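Local coordinates for protein glutathione transferase lambda1 (Populus trichocarpa, PDB 4PQH) that probably catalyses glutathione-dependent thiol-transferase and conjugation reactions, and binds glutathione covalently, as a monomeric Lambda-class glutathione transferase of poplar, at residues D121-N133 / E143-L155. Residues are numbered along the deposited sequence; the frame is centred on the assembly and turned at random.
Sequences DLFSYTGSFSKAN and EAGAAFDYIETAL
Y125 and Y150 lie face to face where helix 113-137 packs against helix 144-154, an antiparallel pair in the all-helical C-terminal domain of the glutathione transferase fold. The case illustrates how aromatic side chains can join two helices with no hydrogen bond between the segments. The two tyrosines run antiparallel, each reaching toward the other's helix; both rings leave their backbones with CG anti to N, and they overlap with centroids 3.8 Å apart and planes at 17°. Y125 OH thereby ends over the backbone of the second helix, 3.3 Å from A147 CA, while L122 CD2 meets the rim of the Y150 ring near its plane and also touches A154 CB. Where the helices draw closer, small residues meet: A147 is a knob among Y125, F129, A132 and N133, its CB 3.7 Å from A132 CB. Deeper in, F129 drives its edge into the face of F148 in a T-shaped pair, the planes at 76°, with CZ of F129 3.5 Å from CZ of F148; I151 CG1 packs against F129, and Y175 of helix 170-190 adds another edge-to-face contact to that ring. N133 ND2 stands over the centre of the F129 ring, held there by a nearly straight 2.9 Å hydrogen bond to F129 O. The OD1 of N133, buried without a polar partner, sits at the edge of the F148 ring, 3.3 Å from CE2.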
# COMPACT_ATOMS: atom_id res chain seq x y z
N ASP A 121 12.13 -2.43 -11.31
CA ASP A 121 12.90 -3.44 -10.56
C ASP A 121 12.35 -3.60 -9.14
O ASP A 121 12.23 -4.73 -8.64
CB ASP A 121 14.39 -3.07 -10.50
CG ASP A 121 15.08 -3.18 -11.85
OD1 ASP A 121 14.59 -3.92 -12.72
OD2 ASP A 121 16.13 -2.53 -12.02
N LEU A 122 12.02 -2.49 -8.50
CA LEU A 122 11.55 -2.52 -7.11
C LEU A 122 10.12 -3.01 -6.98
O LEU A 122 9.79 -3.73 -6.04
CB LEU A 122 11.72 -1.14 -6.47
CG LEU A 122 13.17 -0.73 -6.29
CD1 LEU A 122 13.24 0.65 -5.65
CD2 LEU A 122 13.92 -1.76 -5.45
N PHE A 123 9.26 -2.63 -7.92
CA PHE A 123 7.91 -3.20 -7.96
C PHE A 123 7.97 -4.72 -8.13
O PHE A 123 7.22 -5.45 -7.49
CB PHE A 123 7.09 -2.59 -9.09
CG PHE A 123 6.64 -1.18 -8.83
CD1 PHE A 123 6.15 -0.80 -7.59
CD2 PHE A 123 6.71 -0.24 -9.84
CE1 PHE A 123 5.74 0.50 -7.36
CE2 PHE A 123 6.30 1.07 -9.61
CZ PHE A 123 5.81 1.44 -8.37
N SER A 124 8.86 -5.17 -9.01
CA SER A 124 9.01 -6.60 -9.29
C SER A 124 9.50 -7.34 -8.06
O SER A 124 9.22 -8.52 -7.89
CB SER A 124 10.00 -6.81 -10.43
OG SER A 124 9.45 -6.42 -11.68
N TYR A 125 10.23 -6.65 -7.21
CA TYR A 125 10.79 -7.26 -6.00
C TYR A 125 9.79 -7.43 -4.86
O TYR A 125 10.05 -8.15 -3.90
CB TYR A 125 12.02 -6.46 -5.53
CG TYR A 125 12.77 -7.11 -4.39
CD1 TYR A 125 13.56 -8.23 -4.60
CD2 TYR A 125 12.67 -6.61 -3.10
CE1 TYR A 125 14.25 -8.82 -3.56
CE2 TYR A 125 13.35 -7.20 -2.05
CZ TYR A 125 14.14 -8.31 -2.29
OH TYR A 125 14.82 -8.91 -1.25
N THR A 126 8.63 -6.78 -4.96
CA THR A 126 7.67 -6.79 -3.84
C THR A 126 7.24 -8.19 -3.41
O THR A 126 7.12 -8.45 -2.22
CB THR A 126 6.41 -5.93 -4.09
OG1 THR A 126 5.74 -6.38 -5.28
CG2 THR A 126 6.77 -4.44 -4.21
N GLY A 127 6.99 -9.08 -4.37
CA GLY A 127 6.62 -10.45 -4.06
C GLY A 127 7.70 -11.17 -3.26
O GLY A 127 7.41 -11.83 -2.26
N SER A 128 8.94 -11.06 -3.72
CA SER A 128 10.08 -11.68 -3.05
C SER A 128 10.25 -11.11 -1.66
O SER A 128 10.59 -11.83 -0.72
CB SER A 128 11.37 -11.46 -3.84
OG SER A 128 11.24 -11.94 -5.17
N PHE A 129 10.03 -9.81 -1.52
CA PHE A 129 10.16 -9.15 -0.24
C PHE A 129 9.18 -9.73 0.78
O PHE A 129 9.55 -10.06 1.91
CB PHE A 129 9.94 -7.64 -0.40
CG PHE A 129 10.11 -6.86 0.87
CD1 PHE A 129 11.36 -6.72 1.45
CD2 PHE A 129 9.01 -6.28 1.48
CE1 PHE A 129 11.52 -5.99 2.62
CE2 PHE A 129 9.16 -5.55 2.65
CZ PHE A 129 10.41 -5.41 3.22
N SER A 130 7.91 -9.83 0.39
CA SER A 130 6.90 -10.45 1.24
C SER A 130 7.21 -11.91 1.54
O SER A 130 7.11 -12.36 2.69
CB SER A 130 5.52 -10.34 0.60
OG SER A 130 4.90 -9.11 0.93
N LYS A 131 7.61 -12.64 0.51
CA LYS A 131 7.90 -14.06 0.67
C LYS A 131 9.04 -14.28 1.66
O LYS A 131 8.96 -15.14 2.53
CB LYS A 131 8.21 -14.70 -0.68
CG LYS A 131 8.40 -16.19 -0.64
CD LYS A 131 8.29 -16.79 -2.03
CE LYS A 131 8.59 -18.26 -1.98
NZ LYS A 131 8.20 -18.99 -3.22
N ALA A 132 10.09 -13.47 1.56
CA ALA A 132 11.23 -13.57 2.46
C ALA A 132 10.83 -13.33 3.92
O ALA A 132 11.25 -14.06 4.83
CB ALA A 132 12.31 -12.58 2.05
N ASN A 133 10.01 -12.31 4.13
CA ASN A 133 9.56 -12.02 5.49
C ASN A 133 8.65 -13.09 6.04
O ASN A 133 8.82 -13.54 7.17
CB ASN A 133 8.93 -10.63 5.54
CG ASN A 133 9.95 -9.54 5.64
OD1 ASN A 133 10.38 -9.20 6.73
ND2 ASN A 133 10.40 -9.03 4.50
N GLU A 143 15.13 -15.37 5.96
CA GLU A 143 15.39 -14.61 4.74
C GLU A 143 15.13 -13.12 4.89
O GLU A 143 15.44 -12.35 3.98
CB GLU A 143 14.56 -15.18 3.59
CG GLU A 143 14.95 -16.60 3.23
CD GLU A 143 14.06 -17.23 2.17
OE1 GLU A 143 12.95 -16.72 1.92
OE2 GLU A 143 14.47 -18.27 1.60
N ALA A 144 14.56 -12.71 6.01
CA ALA A 144 14.19 -11.30 6.20
C ALA A 144 15.39 -10.36 6.15
O ALA A 144 15.32 -9.28 5.56
CB ALA A 144 13.40 -11.12 7.48
N GLY A 145 16.50 -10.77 6.77
CA GLY A 145 17.71 -9.96 6.76
C GLY A 145 18.19 -9.66 5.35
O GLY A 145 18.48 -8.51 5.01
N ALA A 146 18.25 -10.70 4.51
CA ALA A 146 18.66 -10.54 3.12
C ALA A 146 17.71 -9.61 2.37
O ALA A 146 18.14 -8.81 1.54
CB ALA A 146 18.72 -11.88 2.44
N ALA A 147 16.43 -9.70 2.69
CA ALA A 147 15.43 -8.87 2.03
C ALA A 147 15.62 -7.41 2.42
O ALA A 147 15.56 -6.50 1.57
CB ALA A 147 14.03 -9.34 2.38
N PHE A 148 15.86 -7.17 3.70
CA PHE A 148 16.08 -5.79 4.14
C PHE A 148 17.44 -5.26 3.71
O PHE A 148 17.61 -4.05 3.55
CB PHE A 148 15.81 -5.63 5.64
CG PHE A 148 14.35 -5.51 5.97
CD1 PHE A 148 13.69 -4.30 5.77
CD2 PHE A 148 13.63 -6.60 6.44
CE1 PHE A 148 12.34 -4.17 6.06
CE2 PHE A 148 12.27 -6.48 6.73
CZ PHE A 148 11.63 -5.26 6.54
N ASP A 149 18.40 -6.16 3.50
CA ASP A 149 19.67 -5.78 2.89
C ASP A 149 19.45 -5.28 1.46
O ASP A 149 20.05 -4.27 1.04
CB ASP A 149 20.65 -6.96 2.88
CG ASP A 149 21.23 -7.25 4.23
OD1 ASP A 149 21.08 -6.41 5.15
OD2 ASP A 149 21.85 -8.32 4.37
N TYR A 150 18.57 -5.95 0.72
CA TYR A 150 18.25 -5.53 -0.63
C TYR A 150 17.64 -4.12 -0.61
O TYR A 150 17.99 -3.27 -1.43
CB TYR A 150 17.29 -6.52 -1.30
CG TYR A 150 17.00 -6.20 -2.75
CD1 TYR A 150 15.99 -5.30 -3.08
CD2 TYR A 150 17.73 -6.78 -3.77
CE1 TYR A 150 15.72 -4.99 -4.41
CE2 TYR A 150 17.46 -6.48 -5.10
CZ TYR A 150 16.46 -5.58 -5.41
OH TYR A 150 16.19 -5.28 -6.73
N ILE A 151 16.73 -3.89 0.32
CA ILE A 151 16.09 -2.59 0.48
C ILE A 151 17.11 -1.50 0.83
O ILE A 151 17.08 -0.40 0.25
CB ILE A 151 14.98 -2.66 1.56
CG1 ILE A 151 13.85 -3.60 1.11
CG2 ILE A 151 14.44 -1.27 1.90
CD1 ILE A 151 13.26 -3.23 -0.23
N GLU A 152 18.01 -1.81 1.75
CA GLU A 152 19.04 -0.87 2.18
C GLU A 152 19.90 -0.46 1.00
O GLU A 152 20.19 0.73 0.79
CB GLU A 152 19.89 -1.48 3.30
CG GLU A 152 21.05 -0.60 3.74
CD GLU A 152 20.61 0.62 4.52
OE1 GLU A 152 19.43 0.68 4.94
OE2 GLU A 152 21.45 1.52 4.71
N THR A 153 20.30 -1.45 0.20
CA THR A 153 21.11 -1.19 -0.98
C THR A 153 20.34 -0.36 -2.01
O THR A 153 20.88 0.59 -2.58
CB THR A 153 21.63 -2.50 -1.61
OG1 THR A 153 22.54 -3.13 -0.70
CG2 THR A 153 22.34 -2.22 -2.93
N ALA A 154 19.08 -0.70 -2.23
CA ALA A 154 18.24 0.05 -3.17
C ALA A 154 18.14 1.52 -2.78
O ALA A 154 18.12 2.39 -3.63
CB ALA A 154 16.86 -0.57 -3.27
N LEU A 155 18.10 1.79 -1.48
CA LEU A 155 18.00 3.17 -1.00
C LEU A 155 19.26 4.01 -1.22
O LEU A 155 19.24 5.22 -1.03
CB LEU A 155 17.60 3.17 0.47
CG LEU A 155 16.12 2.84 0.68
CD1 LEU A 155 15.88 2.48 2.14
CD2 LEU A 155 15.21 3.99 0.24